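Side-chain contacts in acetyltransferase-like, GNAT family (Bacteroides thetaiotaomicron, PDB 3EY5), which probably transfers an acetyl group from acetyl-coenzyme A to an amine of an acceptor substrate: residues 8-11 / 12-16; 18-21 / 22-26; 91-94 / 95-98; 122-125 / 126-129; 141-144 / 145-148. All coordinates share one frame; numbering follows the deposited sequence.

Interaction 1. Residues 8-11 / 12-16; sequences QPIT and TSDVQ
Two torsions bring the Asp14 carboxylate back beneath Thr11: chi1 of -57° sets CG opposite the carbonyl carbon and beside the backbone N, and chi2 of -52° then swings OD2 toward the chain that has just passed. There OD2 accepts the amide hydrogen of Thr11, with N and OD2 2.9 Å apart and the N-H almost straight at 172°. The approach is from the anti side of the carboxylate and somewhat out of its plane. The Thr11 hydroxyl leans the same way, and its OG1 adds a weak bond to OD2 at 3.4 Å, so one oxygen collects both donors of a single threonine. In the reverse direction Asp14 N is held by Thr11 O at 2.9 Å, arriving above the carbonyl plane. The aspartate is therefore tied to Thr11 through main chain and side chain alike. Ile10 lies across the stem of the same carboxylate, its CG1 3.6 Å from Asp14 CB and 3.3 Å from OD2. Thr12 faces another way, sending OG1 to Asp45 of helix 37-46 and its methyl toward Tyr18. Without the carboxylate, as with an alanine here, the Thr11 amide would probably lose its acceptor and the Thr11 hydroxyl turn more freely. The backbone makes a type I beta turn from Thr11 to Asp14, overlapped by an inverse gamma turn centred on Asp14, which occupies the N-cap position of helix 15-28 without a side-chain capping bond. Strand 6-9 thus passes into the first helix, the beta-alpha opening typical of the GNAT fold.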
loop_
_atom_site.group_PDB
_atom_site.type_symbol
_atom_site.label_atom_id
_atom_site.label_comp_id
_atom_site.label_asym_id
_atom_site.label_seq_id
_atom_site.Cartn_x
_atom_site.Cartn_y
_atom_site.Cartn_z
ATOM N N GLN A 8 -9.801 7.964 6.971
ATOM C CA GLN A 8 -10.284 7.600 8.284
ATOM C C GLN A 8 -10.073 6.133 8.663
ATOM O O GLN A 8 -10.542 5.221 7.969
ATOM C CB GLN A 8 -11.713 8.106 8.524
ATOM C CG GLN A 8 -12.851 7.403 7.827
ATOM C CD GLN A 8 -14.126 7.469 8.699
ATOM O OE1 GLN A 8 -14.241 6.755 9.697
ATOM N NE2 GLN A 8 -15.075 8.334 8.325
ATOM N N PRO A 9 -9.301 5.919 9.741
ATOM C CA PRO A 9 -9.027 4.577 10.237
ATOM C C PRO A 9 -10.334 3.810 10.396
ATOM O O PRO A 9 -11.375 4.384 10.723
ATOM C CB PRO A 9 -8.376 4.826 11.599
ATOM C CG PRO A 9 -7.748 6.181 11.467
ATOM C CD PRO A 9 -8.601 6.960 10.528
ATOM N N ILE A 10 -10.285 2.522 10.134
ATOM C CA ILE A 10 -11.490 1.745 10.161
ATOM C C ILE A 10 -11.244 0.463 10.911
ATOM O O ILE A 10 -10.137 -0.072 10.909
ATOM C CB ILE A 10 -12.039 1.568 8.711
ATOM C CG1 ILE A 10 -13.520 1.821 8.668
ATOM C CG2 ILE A 10 -11.581 0.291 7.973
ATOM C CD1 ILE A 10 -13.794 3.264 8.348
ATOM N N THR A 11 -12.268 0.023 11.632
ATOM C CA THR A 11 -12.264 -1.307 12.226
ATOM C C THR A 11 -13.332 -2.169 11.530
ATOM O O THR A 11 -14.183 -1.667 10.807
ATOM C CB THR A 11 -12.415 -1.279 13.798
ATOM O OG1 THR A 11 -13.248 -0.184 14.213
ATOM C CG2 THR A 11 -11.040 -1.131 14.462
ATOM N N THR A 12 -13.266 -3.471 11.726
ATOM C CA THR A 12 -14.318 -4.328 11.263
ATOM C C THR A 12 -15.628 -4.039 12.041
ATOM O O THR A 12 -16.685 -4.582 11.698
ATOM C CB THR A 12 -13.936 -5.780 11.507
ATOM O OG1 THR A 12 -13.809 -5.991 12.927
ATOM C CG2 THR A 12 -12.634 -6.114 10.831
ATOM N N SER A 13 -15.537 -3.200 13.085
ATOM C CA SER A 13 -16.700 -2.657 13.806
ATOM C C SER A 13 -17.499 -1.695 12.936
ATOM O O SER A 13 -18.692 -1.465 13.179
ATOM C CB SER A 13 -16.256 -1.932 15.086
ATOM O OG SER A 13 -15.625 -2.824 15.999
ATOM N N ASP A 14 -16.832 -1.133 11.927
ATOM C CA ASP A 14 -17.466 -0.253 10.965
ATOM C C ASP A 14 -17.921 -1.098 9.797
ATOM O O ASP A 14 -17.332 -1.057 8.714
ATOM C CB ASP A 14 -16.466 0.795 10.517
ATOM C CG ASP A 14 -15.914 1.572 11.667
ATOM O OD1 ASP A 14 -16.738 2.078 12.459
ATOM O OD2 ASP A 14 -14.671 1.666 11.798
ATOM N N VAL A 15 -18.979 -1.870 10.036
ATOM C CA VAL A 15 -19.494 -2.853 9.088
ATOM C C VAL A 15 -19.536 -2.367 7.633
ATOM O O VAL A 15 -18.896 -2.987 6.766
ATOM C CB VAL A 15 -20.851 -3.453 9.580
ATOM C CG1 VAL A 15 -21.845 -3.673 8.442
ATOM C CG2 VAL A 15 -20.608 -4.749 10.345
ATOM N N GLN A 16 -20.242 -1.262 7.371
ATOM C CA GLN A 16 -20.415 -0.774 5.990
ATOM C C GLN A 16 -19.094 -0.411 5.317
ATOM O O GLN A 16 -18.838 -0.791 4.160
ATOM C CB GLN A 16 -21.384 0.409 5.902
ATOM C CG GLN A 16 -21.177 1.282 4.653
ATOM C CD GLN A 16 -22.389 2.109 4.284
ATOM O OE1 GLN A 16 -22.995 1.898 3.232
ATOM N NE2 GLN A 16 -22.742 3.069 5.140
#

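Interaction 2. Residues 18-21 / 22-26; sequences YKFM and EELLV
Glu22 reaches back one turn to the ring of Tyr18, an i to i+4 contact in helix 15-28, the first helix of the GNAT fold. Its CB sits over the carbonyl oxygens of the preceding turn, 3.3 Å from Tyr18 O. From there CG lies anti to the backbone N (chi1 -157°) and the chain runs on extended, carrying the carboxylate alongside the helix. CD comes within 3.9 Å of Tyr18 CE2. At the tip OE2 comes 3.0 Å from Tyr18 CE2, at the ring edge and near its plane, and the carboxylate is turned nearly perpendicular to the ring, the two planes 86° apart. The negative oxygen thus faces the ring's C-H rim, a side that would be expected to suit it electrostatically. Glu22 OE1 is 5.5 Å from Lys19 NZ, too far for a salt bridge but near enough that the charges probably attract.

Two apolar pairs with the same spacing follow round the helix. Phe20 and Leu24 run alongside each other in the same direction, with Phe20 CZ 3.9 Å from Leu24 CD2. Met21, a selenomethionine, has a kink at its second torsion (chi2 -84°) that folds SE toward the backbone of Glu22. Met21, Leu24 and Leu25 touch Phe64 of strand 60-69; Tyr18 and Leu25 also pack on Leu40 of helix 37-46. Regular i to i+4 bonds from the amides of residues 22 to 25 underlie the contacts. Beyond the kink, the terminal methyl Met21 CE meets Leu25 CD2 at 4.0 Å.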
loop_
_atom_site.group_PDB
_atom_site.type_symbol
_atom_site.label_atom_id
_atom_site.label_comp_id
_atom_site.label_asym_id
_atom_site.label_seq_id
_atom_site.Cartn_x
_atom_site.Cartn_y
_atom_site.Cartn_z
ATOM N N TYR A 18 -16.027 -1.370 6.269
ATOM C CA TYR A 18 -15.096 -2.489 6.138
ATOM C C TYR A 18 -15.422 -3.395 4.952
ATOM O O TYR A 18 -14.507 -3.845 4.232
ATOM C CB TYR A 18 -14.952 -3.302 7.416
ATOM C CG TYR A 18 -13.835 -4.333 7.314
ATOM C CD1 TYR A 18 -12.529 -4.026 7.727
ATOM C CD2 TYR A 18 -14.080 -5.611 6.792
ATOM C CE1 TYR A 18 -11.511 -4.969 7.630
ATOM C CE2 TYR A 18 -13.079 -6.554 6.698
ATOM C CZ TYR A 18 -11.805 -6.239 7.117
ATOM O OH TYR A 18 -10.813 -7.193 7.003
ATOM N N LYS A 19 -16.713 -3.649 4.755
ATOM C CA LYS A 19 -17.194 -4.440 3.633
ATOM C C LYS A 19 -16.886 -3.734 2.311
ATOM O O LYS A 19 -16.516 -4.383 1.339
ATOM C CB LYS A 19 -18.694 -4.688 3.754
ATOM C CG LYS A 19 -19.160 -5.966 3.067
ATOM C CD LYS A 19 -20.572 -6.335 3.504
ATOM C CE LYS A 19 -20.967 -7.748 3.038
ATOM N NZ LYS A 19 -20.616 -8.824 4.030
ATOM N N PHE A 20 -17.040 -2.411 2.285
ATOM C CA PHE A 20 -16.647 -1.616 1.135
ATOM C C PHE A 20 -15.159 -1.820 0.799
ATOM O O PHE A 20 -14.812 -2.082 -0.347
ATOM C CB PHE A 20 -16.925 -0.117 1.374
ATOM C CG PHE A 20 -16.291 0.798 0.341
ATOM C CD1 PHE A 20 -16.905 1.011 -0.894
ATOM C CD2 PHE A 20 -15.070 1.431 0.597
ATOM C CE1 PHE A 20 -16.321 1.853 -1.841
ATOM C CE2 PHE A 20 -14.484 2.278 -0.350
ATOM C CZ PHE A 20 -15.113 2.487 -1.570
HETATM N N MSE A 21 -14.298 -1.662 1.799
HETATM C CA MSE A 21 -12.850 -1.866 1.643
HETATM C C MSE A 21 -12.572 -3.283 1.093
HETATM O O MSE A 21 -11.853 -3.459 0.091
HETATM C CB MSE A 21 -12.142 -1.635 2.993
HETATM C CG MSE A 21 -10.651 -1.972 3.074
HETATM SE SE MSE A 21 -10.286 -3.857 3.441
HETATM C CE MSE A 21 -8.347 -3.808 3.175
ATOM N N GLU A 22 -13.175 -4.267 1.738
ATOM C CA GLU A 22 -13.016 -5.675 1.398
ATOM C C GLU A 22 -13.481 -6.057 -0.033
ATOM O O GLU A 22 -12.776 -6.788 -0.726
ATOM C CB GLU A 22 -13.778 -6.510 2.423
ATOM C CG GLU A 22 -13.283 -7.941 2.540
ATOM C CD GLU A 22 -14.042 -8.707 3.600
ATOM O OE1 GLU A 22 -15.141 -9.245 3.295
ATOM O OE2 GLU A 22 -13.542 -8.750 4.751
ATOM N N GLU A 23 -14.660 -5.585 -0.450
ATOM C CA GLU A 23 -15.128 -5.793 -1.818
ATOM C C GLU A 23 -14.157 -5.169 -2.840
ATOM O O GLU A 23 -13.771 -5.803 -3.823
ATOM C CB GLU A 23 -16.564 -5.255 -2.007
ATOM C CG GLU A 23 -17.141 -5.487 -3.432
ATOM C CD GLU A 23 -18.645 -5.837 -3.485
ATOM O OE1 GLU A 23 -19.407 -5.485 -2.543
ATOM O OE2 GLU A 23 -19.072 -6.468 -4.489
ATOM N N LEU A 24 -13.759 -3.926 -2.584
ATOM C CA LEU A 24 -12.879 -3.202 -3.467
ATOM C C LEU A 24 -11.483 -3.855 -3.570
ATOM O O LEU A 24 -10.911 -3.976 -4.668
ATOM C CB LEU A 24 -12.799 -1.761 -2.979
ATOM C CG LEU A 24 -11.924 -0.803 -3.746
ATOM C CD1 LEU A 24 -12.245 -0.879 -5.268
ATOM C CD2 LEU A 24 -12.124 0.621 -3.181
ATOM N N LEU A 25 -10.951 -4.275 -2.427
ATOM C CA LEU A 25 -9.725 -5.076 -2.375
ATOM C C LEU A 25 -9.776 -6.341 -3.255
ATOM O O LEU A 25 -8.861 -6.607 -4.031
ATOM C CB LEU A 25 -9.443 -5.513 -0.935
ATOM C CG LEU A 25 -8.203 -6.386 -0.692
ATOM C CD1 LEU A 25 -6.912 -5.644 -0.934
ATOM C CD2 LEU A 25 -8.259 -6.982 0.732
ATOM N N VAL A 26 -10.841 -7.123 -3.127
ATOM C CA VAL A 26 -10.897 -8.393 -3.839
ATOM C C VAL A 26 -11.045 -8.129 -5.352
ATOM O O VAL A 26 -10.611 -8.911 -6.192
ATOM C CB VAL A 26 -12.041 -9.252 -3.264
ATOM C CG1 VAL A 26 -12.391 -10.439 -4.170
ATOM C CG2 VAL A 26 -11.658 -9.725 -1.840
#

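Interaction 3. Residues 91-94 / 95-98; sequences GKRT and LEHL
Glu96 leans back along helix 90-101 over the backbone of Arg93. With CG anti to the backbone N (chi1 163°) and the rest of the chain extended, its carboxylate lies over the previous turn, where OE1 is 3.6 Å from Arg93 CA. The guanidinium of Arg93 leads away from it, leaving NE 5.7 Å from Glu96 OE1, and NH1 instead makes a salt bridge with Asp57. Any attraction between the two charges is probably modest.

Leu95 takes a less usual course. Its chi1 of -125° falls away from the staggered positions, and the side chain stands beside the preceding turn, with CB 3.4 Å and CD1 3.8 Å from Gly91 O. That carbonyl also accepts the Leu95 amide hydrogen, at 3.0 Å from N. The helix is the crossover of a beta-alpha-beta unit, between parallel strands 74-81 and 106-110. Gly91 closes an R-x-x-G-x-G sequence, the GNAT signature whose loop binds the pyrophosphate of acetyl-coenzyme A in relatives; a similar role is likely here.

Thr94 puts its two branches to different uses. OG1, beside the backbone N, is bonded to Tyr90 O one turn back, while CG2 takes the position anti to that nitrogen. Both Thr94 and Leu95 touch Phe79 of strand 74-81. At the end of the segment Leu98 sets its CB 3.3 Å from Thr94 O, the carbonyl that also receives its amide hydrogen.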
loop_
_atom_site.group_PDB
_atom_site.type_symbol
_atom_site.label_atom_id
_atom_site.label_comp_id
_atom_site.label_asym_id
_atom_site.label_seq_id
_atom_site.Cartn_x
_atom_site.Cartn_y
_atom_site.Cartn_z
ATOM N N GLY A 91 -6.721 9.572 -8.250
ATOM C CA GLY A 91 -5.398 9.002 -7.984
ATOM C C GLY A 91 -4.434 10.072 -7.517
ATOM O O GLY A 91 -3.825 9.974 -6.452
ATOM N N LYS A 92 -4.325 11.111 -8.327
ATOM C CA LYS A 92 -3.493 12.261 -8.025
ATOM C C LYS A 92 -3.952 12.997 -6.756
ATOM O O LYS A 92 -3.148 13.247 -5.855
ATOM C CB LYS A 92 -3.468 13.185 -9.247
ATOM C CG LYS A 92 -3.488 14.646 -8.942
ATOM C CD LYS A 92 -4.316 15.420 -9.959
ATOM C CE LYS A 92 -3.532 15.743 -11.232
ATOM N NZ LYS A 92 -4.344 16.388 -12.343
ATOM N N ARG A 93 -5.234 13.349 -6.693
ATOM C CA ARG A 93 -5.802 14.001 -5.506
ATOM C C ARG A 93 -5.517 13.173 -4.236
ATOM O O ARG A 93 -5.114 13.718 -3.218
ATOM C CB ARG A 93 -7.318 14.184 -5.663
ATOM C CG ARG A 93 -7.765 15.362 -6.528
ATOM C CD ARG A 93 -9.275 15.584 -6.366
ATOM N NE ARG A 93 -9.612 16.380 -5.178
ATOM C CZ ARG A 93 -10.753 16.281 -4.493
ATOM N NH1 ARG A 93 -11.672 15.395 -4.864
ATOM N NH2 ARG A 93 -10.978 17.059 -3.431
ATOM N N THR A 94 -5.693 11.858 -4.313
ATOM C CA THR A 94 -5.439 10.994 -3.149
ATOM C C THR A 94 -3.964 10.919 -2.727
ATOM O O THR A 94 -3.641 10.924 -1.528
ATOM C CB THR A 94 -5.976 9.557 -3.365
ATOM O OG1 THR A 94 -7.400 9.604 -3.487
ATOM C CG2 THR A 94 -5.634 8.675 -2.176
ATOM N N LEU A 95 -3.078 10.815 -3.713
ATOM C CA LEU A 95 -1.654 10.698 -3.438
ATOM C C LEU A 95 -1.180 11.983 -2.794
ATOM O O LEU A 95 -0.479 11.961 -1.793
ATOM C CB LEU A 95 -0.885 10.501 -4.733
ATOM C CG LEU A 95 -0.014 9.288 -4.732
ATOM C CD1 LEU A 95 -1.003 8.125 -4.795
ATOM C CD2 LEU A 95 0.858 9.327 -5.980
ATOM N N GLU A 96 -1.592 13.093 -3.392
ATOM C CA GLU A 96 -1.356 14.421 -2.867
ATOM C C GLU A 96 -1.681 14.575 -1.369
ATOM O O GLU A 96 -0.824 15.015 -0.597
ATOM C CB GLU A 96 -2.157 15.396 -3.711
ATOM C CG GLU A 96 -2.402 16.763 -3.139
ATOM C CD GLU A 96 -3.313 17.600 -4.063
ATOM O OE1 GLU A 96 -3.941 17.029 -4.992
ATOM O OE2 GLU A 96 -3.392 18.836 -3.867
ATOM N N HIS A 97 -2.895 14.210 -0.956
ATOM C CA HIS A 97 -3.260 14.295 0.464
ATOM C C HIS A 97 -2.651 13.177 1.320
ATOM O O HIS A 97 -2.543 13.315 2.531
ATOM C CB HIS A 97 -4.783 14.359 0.682
ATOM C CG HIS A 97 -5.165 14.466 2.126
ATOM N ND1 HIS A 97 -5.142 15.658 2.818
ATOM C CD2 HIS A 97 -5.533 13.522 3.021
ATOM C CE1 HIS A 97 -5.501 15.443 4.070
ATOM N NE2 HIS A 97 -5.733 14.152 4.222
ATOM N N LEU A 98 -2.236 12.078 0.693
ATOM C CA LEU A 98 -1.594 11.015 1.426
ATOM C C LEU A 98 -0.278 11.513 2.018
ATOM O O LEU A 98 0.070 11.197 3.150
ATOM C CB LEU A 98 -1.345 9.774 0.538
ATOM C CG LEU A 98 -0.491 8.713 1.256
ATOM C CD1 LEU A 98 -1.227 8.083 2.441
ATOM C CD2 LEU A 98 0.024 7.629 0.310
#

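Interaction 4. Residues 122-125 / 126-129; sequences INFY and QRHG. With SO4 (sulfate ion), chain B.
Phe124 and Tyr125 offer their carbonyls to the last turn of helix 116-127, where the backbone leaves helical angles at His128 and Gly129 follows with positive phi. Gly129 is the C-prime residue of a Schellman motif: its N bonds back to Gln126 O, and the next amide reaches Tyr125 O. His128 N makes weak bonds to the carbonyls of Phe124 and Tyr125. The side chain reinforces this ending, since ND1 of His128 donates to Phe124 O at 2.9 Å, with that oxygen 23° out of the imidazole plane. ND1 also stands over one face of the Phe124 ring, toward its rim, the two planes oblique at 55°, and His128 CE1 comes 3.5 Å from Phe124 CE1.

In this GNAT fold the helix packs beside helix 90-101, with Phe124, Tyr125 and His128 all touching Leu95. Arg127 bends at chi3 and lays one guanidinium face over Phe124 CA. Its edge grips a sulfate, probably from the crystallisation liquor, through two nearly straight bonds: NE to O2 at 2.7 Å and NH2 to O1 at 3.1 Å. The imidazole edge faces the same anion, with His128 NE2 3.0 Å from O3.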
loop_
_atom_site.group_PDB
_atom_site.type_symbol
_atom_site.label_atom_id
_atom_site.label_comp_id
_atom_site.label_asym_id
_atom_site.label_seq_id
_atom_site.Cartn_x
_atom_site.Cartn_y
_atom_site.Cartn_z
ATOM N N ILE A 122 5.100 3.573 -12.458
ATOM C CA ILE A 122 6.327 4.165 -11.926
ATOM C C ILE A 122 6.399 5.655 -12.271
ATOM O O ILE A 122 6.653 6.476 -11.383
ATOM C CB ILE A 122 7.576 3.365 -12.347
ATOM C CG1 ILE A 122 7.621 2.091 -11.499
ATOM C CG2 ILE A 122 8.842 4.150 -12.099
ATOM C CD1 ILE A 122 8.320 0.992 -12.121
ATOM N N ASN A 123 6.133 6.024 -13.530
ATOM C CA ASN A 123 6.118 7.460 -13.851
ATOM C C ASN A 123 5.016 8.236 -13.113
ATOM O O ASN A 123 5.228 9.394 -12.704
ATOM C CB ASN A 123 6.089 7.718 -15.367
ATOM C CG ASN A 123 7.364 7.196 -16.047
ATOM O OD1 ASN A 123 8.459 7.539 -15.645
ATOM N ND2 ASN A 123 7.215 6.373 -17.053
ATOM N N PHE A 124 3.863 7.618 -12.927
ATOM C CA PHE A 124 2.855 8.245 -12.103
ATOM C C PHE A 124 3.429 8.545 -10.686
ATOM O O PHE A 124 3.376 9.674 -10.210
ATOM C CB PHE A 124 1.602 7.396 -12.038
ATOM C CG PHE A 124 0.647 7.833 -11.001
ATOM C CD1 PHE A 124 -0.244 8.849 -11.258
ATOM C CD2 PHE A 124 0.645 7.236 -9.752
ATOM C CE1 PHE A 124 -1.147 9.261 -10.276
ATOM C CE2 PHE A 124 -0.255 7.645 -8.756
ATOM C CZ PHE A 124 -1.142 8.659 -9.014
ATOM N N TYR A 125 4.031 7.554 -10.039
ATOM C CA TYR A 125 4.534 7.811 -8.696
ATOM C C TYR A 125 5.693 8.816 -8.667
ATOM O O TYR A 125 5.788 9.624 -7.720
ATOM C CB TYR A 125 4.907 6.518 -7.999
ATOM C CG TYR A 125 3.703 5.713 -7.538
ATOM C CD1 TYR A 125 2.888 6.187 -6.520
ATOM C CD2 TYR A 125 3.392 4.478 -8.107
ATOM C CE1 TYR A 125 1.807 5.487 -6.083
ATOM C CE2 TYR A 125 2.285 3.727 -7.653
ATOM C CZ TYR A 125 1.506 4.250 -6.644
ATOM O OH TYR A 125 0.408 3.567 -6.170
ATOM N N GLN A 126 6.544 8.776 -9.699
ATOM C CA GLN A 126 7.674 9.667 -9.799
ATOM C C GLN A 126 7.215 11.110 -10.032
ATOM O O GLN A 126 7.788 12.045 -9.458
ATOM C CB GLN A 126 8.611 9.246 -10.944
ATOM C CG GLN A 126 9.528 8.065 -10.630
ATOM C CD GLN A 126 10.431 7.782 -11.798
ATOM O OE1 GLN A 126 10.121 8.161 -12.919
ATOM N NE2 GLN A 126 11.578 7.180 -11.541
ATOM N N ARG A 127 6.216 11.285 -10.898
ATOM C CA ARG A 127 5.576 12.576 -11.042
ATOM C C ARG A 127 5.073 13.113 -9.730
ATOM O O ARG A 127 5.028 14.330 -9.543
ATOM C CB ARG A 127 4.406 12.514 -12.011
ATOM C CG ARG A 127 4.865 12.568 -13.447
ATOM C CD ARG A 127 3.732 12.894 -14.392
ATOM N NE ARG A 127 2.522 12.071 -14.245
ATOM C CZ ARG A 127 2.354 10.831 -14.737
ATOM N NH1 ARG A 127 3.316 10.209 -15.388
ATOM N NH2 ARG A 127 1.192 10.204 -14.581
ATOM N N HIS A 128 4.688 12.234 -8.811
ATOM C CA HIS A 128 4.141 12.735 -7.574
ATOM C C HIS A 128 5.088 12.583 -6.409
ATOM O O HIS A 128 4.652 12.442 -5.261
ATOM C CB HIS A 128 2.740 12.175 -7.307
ATOM C CG HIS A 128 1.747 12.560 -8.361
ATOM N ND1 HIS A 128 1.417 11.729 -9.414
ATOM C CD2 HIS A 128 1.062 13.708 -8.561
ATOM C CE1 HIS A 128 0.552 12.337 -10.198
ATOM N NE2 HIS A 128 0.319 13.541 -9.705
ATOM N N GLY A 129 6.388 12.635 -6.711
ATOM C CA GLY A 129 7.412 12.807 -5.696
ATOM C C GLY A 129 7.964 11.587 -4.994
ATOM O O GLY A 129 8.625 11.732 -3.964
HETATM S S SO4 B . -1.044 12.946 -13.211
HETATM O O1 SO4 B . -1.362 11.517 -13.345
HETATM O O2 SO4 B . 0.391 13.206 -13.093
HETATM O O3 SO4 B . -1.662 13.394 -11.947
HETATM O O4 SO4 B . -1.576 13.702 -14.342
#

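Interaction 5. Residues 141-144 / 145-148; sequences PYKE and GDDF
Pro141 lies under the ring of Phe148, its CD set over one face in a CH-pi contact, 3.7 Å from the ring centroid and 22° off the normal. CD stands off-centre, nearest the CD2-CE2 side of the ring. The other side of the proline ring meets the returning backbone, CB approaching Asp146 O to 3.3 Å and also touching Asp147 O.

Tyr142 turns from this pairing toward the body of the protein, where its hydroxyl is hydrogen-bonded to Glu77 and its ring meets that of Tyr177. Next, Lys143 opens a type II beta turn ending at Asp146, closed by the bond from Asp146 N to Lys143 O at 2.9 Å. Glu144 is the turn's second residue, and Gly145 takes the positive phi of its third position. The turn shapes the loop joining strands 136-139 and 149-156, which pair antiparallel in the sheet.

The first atoms of the Lys143 chain run beside the Asp146 side chain, Lys143 CG lying 3.3 Å from Asp146 OD2, but NZ swings away to 6.0 Å from that oxygen. A water also bridges the two residues, donating to Asp146 OD2 (2.9 Å) and accepting from Lys143 N (3.1 Å). Asp146 reaches it with chi1 -77°, its CG beside the backbone N and opposite the carbonyl carbon. Were a leucine in its place, the water is likely to lose its acceptor, and with it the bridge across the mouth of the turn.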
loop_
_atom_site.group_PDB
_atom_site.type_symbol
_atom_site.label_atom_id
_atom_site.label_comp_id
_atom_site.label_asym_id
_atom_site.label_seq_id
_atom_site.Cartn_x
_atom_site.Cartn_y
_atom_site.Cartn_z
ATOM N N PRO A 141 5.699 -14.240 -0.605
ATOM C CA PRO A 141 4.306 -14.567 -0.960
ATOM C C PRO A 141 3.351 -14.373 0.208
ATOM O O PRO A 141 3.719 -14.630 1.359
ATOM C CB PRO A 141 4.364 -16.068 -1.264
ATOM C CG PRO A 141 5.589 -16.583 -0.496
ATOM C CD PRO A 141 6.564 -15.437 -0.548
ATOM N N TYR A 142 2.121 -13.965 -0.082
ATOM C CA TYR A 142 1.085 -14.012 0.944
ATOM C C TYR A 142 0.672 -15.438 1.260
ATOM O O TYR A 142 0.365 -15.753 2.408
ATOM C CB TYR A 142 -0.134 -13.197 0.535
ATOM C CG TYR A 142 0.051 -11.705 0.708
ATOM C CD1 TYR A 142 0.059 -11.134 1.981
ATOM C CD2 TYR A 142 0.233 -10.874 -0.385
ATOM C CE1 TYR A 142 0.235 -9.750 2.160
ATOM C CE2 TYR A 142 0.423 -9.454 -0.211
ATOM C CZ TYR A 142 0.399 -8.919 1.057
ATOM O OH TYR A 142 0.560 -7.559 1.258
ATOM N N LYS A 143 0.607 -16.313 0.264
ATOM C CA LYS A 143 0.253 -17.693 0.600
ATOM C C LYS A 143 1.484 -18.564 0.476
ATOM O O LYS A 143 2.200 -18.473 -0.516
ATOM C CB LYS A 143 -0.894 -18.232 -0.265
ATOM C CG LYS A 143 -1.954 -17.201 -0.730
ATOM C CD LYS A 143 -2.514 -16.365 0.413
ATOM C CE LYS A 143 -3.546 -15.408 -0.110
ATOM N NZ LYS A 143 -4.859 -16.046 0.073
ATOM N N GLU A 144 1.738 -19.381 1.498
ATOM C CA GLU A 144 2.915 -20.249 1.489
ATOM C C GLU A 144 2.888 -21.080 0.200
ATOM O O GLU A 144 1.869 -21.683 -0.153
ATOM C CB GLU A 144 2.976 -21.151 2.742
ATOM C CG GLU A 144 4.388 -21.742 3.046
ATOM C CD GLU A 144 5.171 -20.968 4.145
ATOM O OE1 GLU A 144 5.811 -21.619 5.017
ATOM O OE2 GLU A 144 5.150 -19.716 4.152
ATOM N N GLY A 145 3.984 -21.051 -0.530
ATOM C CA GLY A 145 4.059 -21.821 -1.749
ATOM C C GLY A 145 3.820 -21.044 -3.013
ATOM O O GLY A 145 4.159 -21.530 -4.068
ATOM N N ASP A 146 3.226 -19.846 -2.916
ATOM C CA ASP A 146 3.103 -18.960 -4.076
ATOM C C ASP A 146 4.469 -18.355 -4.243
ATOM O O ASP A 146 5.306 -18.499 -3.352
ATOM C CB ASP A 146 2.086 -17.828 -3.848
ATOM C CG ASP A 146 0.622 -18.291 -3.964
ATOM O OD1 ASP A 146 0.336 -19.426 -4.448
ATOM O OD2 ASP A 146 -0.259 -17.490 -3.548
ATOM N N ASP A 147 4.689 -17.655 -5.357
ATOM C CA ASP A 147 6.027 -17.106 -5.664
ATOM C C ASP A 147 6.465 -15.854 -4.877
ATOM O O ASP A 147 5.648 -15.044 -4.505
ATOM C CB ASP A 147 6.124 -16.781 -7.162
ATOM C CG ASP A 147 5.815 -17.979 -8.041
ATOM O OD1 ASP A 147 6.080 -19.136 -7.601
ATOM O OD2 ASP A 147 5.293 -17.759 -9.177
ATOM N N PHE A 148 7.773 -15.706 -4.659
ATOM C CA PHE A 148 8.372 -14.394 -4.317
ATOM C C PHE A 148 8.261 -13.488 -5.554
ATOM O O PHE A 148 8.611 -13.903 -6.637
ATOM C CB PHE A 148 9.846 -14.549 -3.925
ATOM C CG PHE A 148 10.056 -14.913 -2.475
ATOM C CD1 PHE A 148 10.566 -13.982 -1.584
ATOM C CD2 PHE A 148 9.700 -16.185 -1.993
ATOM C CE1 PHE A 148 10.765 -14.327 -0.191
ATOM C CE2 PHE A 148 9.895 -16.513 -0.634
ATOM C CZ PHE A 148 10.434 -15.570 0.254
HETATM O O HOH W 1 0.901 -15.070 -2.579
#

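Interactions 1 and 2 follow one another into helix 15-28 and touch where Thr12 CG2 meets Tyr18 CE1 at 3.6 Å. Across the molecule, interactions 3 and 4 form a second pair, centres 11 Å apart: Leu95 CD2 packs on Phe124 CE2 at 3.4 Å, joining helices 90-101 and 116-127. O3 of the sulfate of interaction 4 is also 3.3 Å from Lys92 CB, so both helices border the ion; it may mark an anion pocket near the probable coenzyme A pyrophosphate loop, though this is uncertain. Interactions 1 and 4 lie on opposite sides of the chain's centre, about 30 Å between centres. Interaction 5 stands apart, its nearest atoms about 8 Å from interaction 2.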